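Local coordinates for protein chintase (Rhizomucor miehei, PDB 5YUQ) that probably hydrolyses chitin as a family 18 glycoside hydrolase of a thermophilic fungus, with a tunnel-shaped active site, at residues Arg288-Gln292 and Glu293-Arg297. Sequence-based numbering, arbitrary orientation.
Sequences RTIAQ and EGIAR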
ATOM      1  N   ARG A 288       7.027  15.226  -2.800  1.00 15.31           N
ATOM      2  CA  ARG A 288       7.704  16.243  -3.625  1.00 18.03           C
ATOM      3  C   ARG A 288       7.009  17.604  -3.418  1.00 17.05           C
ATOM      4  O   ARG A 288       7.691  18.587  -3.332  1.00 17.64           O
ATOM      5  CB  ARG A 288       7.739  15.938  -5.097  1.00 20.40           C
ATOM      6  CG  ARG A 288       8.580  14.738  -5.462  1.00 22.16           C
ATOM      7  CD  ARG A 288       8.547  14.325  -6.919  1.00 20.29           C
ATOM      8  NE  ARG A 288       9.267  15.274  -7.770  1.00 21.82           N
ATOM      9  CZ  ARG A 288      10.578  15.288  -7.914  1.00 27.50           C
ATOM     10  NH1 ARG A 288      11.374  14.409  -7.321  1.00 20.06           N
ATOM     11  NH2 ARG A 288      11.106  16.181  -8.695  1.00 26.31           N
ATOM     12  N   THR A 289       5.674  17.600  -3.396  1.00 17.37           N
ATOM     13  CA  THR A 289       4.905  18.826  -3.209  1.00 15.30           C
ATOM     14  C   THR A 289       5.082  19.389  -1.805  1.00 16.88           C
ATOM     15  O   THR A 289       5.263  20.594  -1.628  1.00 16.26           O
ATOM     16  CB  THR A 289       3.415  18.580  -3.451  1.00 15.91           C
ATOM     17  OG1 THR A 289       3.238  17.923  -4.714  1.00 17.54           O
ATOM     18  CG2 THR A 289       2.653  19.900  -3.448  1.00 17.10           C
ATOM     19  N   ILE A 290       5.016  18.514  -0.806  1.00 16.27           N
ATOM     20  CA  ILE A 290       5.216  18.917   0.581  1.00 14.34           C
ATOM     21  C   ILE A 290       6.573  19.609   0.746  1.00 15.85           C
ATOM     22  O   ILE A 290       6.677  20.660   1.388  1.00 17.07           O
ATOM     23  CB  ILE A 290       5.111  17.696   1.517  1.00 14.66           C
ATOM     24  CG1 ILE A 290       3.730  17.042   1.355  1.00 15.04           C
ATOM     25  CG2 ILE A 290       5.334  18.095   2.965  1.00 15.21           C
ATOM     26  CD1 ILE A 290       3.534  15.764   2.182  1.00 13.88           C
ATOM     27  N   ALA A 291       7.599  19.038   0.126  1.00 13.76           N
ATOM     28  CA  ALA A 291       8.949  19.590   0.207  1.00 15.60           C
ATOM     29  C   ALA A 291       9.040  20.907  -0.552  1.00 18.53           C
ATOM     30  O   ALA A 291       9.541  21.905  -0.022  1.00 19.66           O
ATOM     31  CB  ALA A 291       9.954  18.591  -0.330  1.00 17.09           C
ATOM     32  N   GLN A 292       8.542  20.915  -1.787  1.00 15.72           N
ATOM     33  CA  GLN A 292       8.639  22.107  -2.636  1.00 17.57           C
ATOM     34  C   GLN A 292       7.888  23.300  -2.053  1.00 20.22           C
ATOM     35  O   GLN A 292       8.315  24.446  -2.223  1.00 20.71           O
ATOM     36  CB  GLN A 292       8.121  21.807  -4.049  1.00 23.02           C
ATOM     37  CG  GLN A 292       9.038  20.932  -4.902  1.00 36.67           C
ATOM     38  CD  GLN A 292       8.317  20.295  -6.085  1.00 43.09           C
ATOM     39  OE1 GLN A 292       7.097  20.430  -6.237  1.00 42.12           O
ATOM     40  NE2 GLN A 292       9.070  19.592  -6.927  1.00 35.36           N
ATOM     41  N   GLU A 293       6.780  23.036  -1.362  1.00 17.27           N
ATOM     42  CA  GLU A 293       5.956  24.106  -0.808  1.00 16.93           C
ATOM     43  C   GLU A 293       6.447  24.580   0.551  1.00 18.97           C
ATOM     44  O   GLU A 293       5.940  25.562   1.094  1.00 19.57           O
ATOM     45  CB  GLU A 293       4.492  23.667  -0.711  1.00 19.07           C
ATOM     46  CG  GLU A 293       3.825  23.503  -2.059  1.00 18.33           C
ATOM     47  CD  GLU A 293       2.370  23.118  -1.940  1.00 22.25           C
ATOM     48  OE1 GLU A 293       1.934  22.767  -0.821  1.00 30.16           O
ATOM     49  OE2 GLU A 293       1.660  23.168  -2.967  1.00 30.74           O
ATOM     50  N   GLY A 294       7.440  23.892   1.099  1.00 17.22           N
ATOM     51  CA  GLY A 294       8.034  24.314   2.352  1.00 17.76           C
ATOM     52  C   GLY A 294       7.080  24.172   3.513  1.00 20.21           C
ATOM     53  O   GLY A 294       7.172  24.906   4.492  1.00 19.85           O
ATOM     54  N   ILE A 295       6.169  23.211   3.412  1.00 17.03           N
ATOM     55  CA  ILE A 295       5.184  22.995   4.462  1.00 18.81           C
ATOM     56  C   ILE A 295       5.848  22.853   5.834  1.00 18.11           C
ATOM     57  O   ILE A 295       5.385  23.436   6.808  1.00 18.41           O
ATOM     58  CB  ILE A 295       4.285  21.787   4.126  1.00 14.34           C
ATOM     59  CG1 ILE A 295       3.472  22.114   2.865  1.00 19.21           C
ATOM     60  CG2 ILE A 295       3.374  21.451   5.290  1.00 17.46           C
ATOM     61  CD1 ILE A 295       2.346  21.151   2.555  1.00 16.77           C
ATOM     62  N   ALA A 296       6.968  22.136   5.886  1.00 21.51           N
ATOM     63  CA  ALA A 296       7.672  21.882   7.140  1.00 19.05           C
ATOM     64  C   ALA A 296       8.238  23.135   7.813  1.00 21.71           C
ATOM     65  O   ALA A 296       8.536  23.113   9.006  1.00 24.89           O
ATOM     66  CB  ALA A 296       8.778  20.849   6.924  1.00 18.93           C
ATOM     67  N   ARG A 297       8.399  24.222   7.068  1.00 20.03           N
ATOM     68  CA  ARG A 297       8.812  25.468   7.709  1.00 23.28           C
ATOM     69  C   ARG A 297       7.683  26.476   7.692  1.00 17.25           C
ATOM     70  O   ARG A 297       7.915  27.683   7.608  1.00 21.61           O
ATOM     71  CB  ARG A 297      10.078  26.045   7.073  1.00 33.78           C
ATOM     72  CG  ARG A 297      10.142  25.942   5.569  1.00 37.02           C
ATOM     73  CD  ARG A 297      11.585  26.081   5.096  1.00 47.57           C
ATOM     74  NE  ARG A 297      11.726  25.772   3.676  1.00 47.76           N
ATOM     75  CZ  ARG A 297      11.842  24.538   3.198  1.00 48.18           C
ATOM     76  NH1 ARG A 297      11.831  23.504   4.030  1.00 51.96           N
ATOM     77  NH2 ARG A 297      11.959  24.334   1.891  1.00 54.97           N
TER
HETATM   78  O   HOH W   1       8.289  20.957   3.533  1.00 21.09           O
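I290 and I295 meet on the buried side of a helix end, where CG2 of I290 lies 4.0 Å from CB of I295 and the two side chains cross at a slant. Both also touch Y285 and L324, so the tight part of the contact faces neighbouring strands. The backbones are joined beside it: I295 N gives a hydrogen bond to I290 O at 3.3 Å, almost in line with the carbonyl (C=O...N 165°). I290 O is gripped a second time by a water, 2.7 Å away, which accepts from A296 N and ties the following 3-10 segment to the helix.

One residue earlier along the helix, T289 O accepts E293 N at 2.9 Å. The two side chains run alongside each other: chi1 of -51° sets T289 OG1 beside the backbone N and turns CG2 along the E293 carboxylate, 3.4 Å from OE2. Their polar ends part company: E293 OE1 binds Y285 OH, and T289 OG1 binds D264.

The solvent side is looser. G294 CA sits over the centre of one guanidinium face of R297, 3.9 Å above its plane, while NH2 stays 3.9 Å from A291 O, which instead takes G294 N from well above the carbonyl plane. G294, with phi 68°, reverses the chain; I295 N to I290 O (6→1) and G294 N to A291 O (5→2) define a Schellman motif ending helix 287-292.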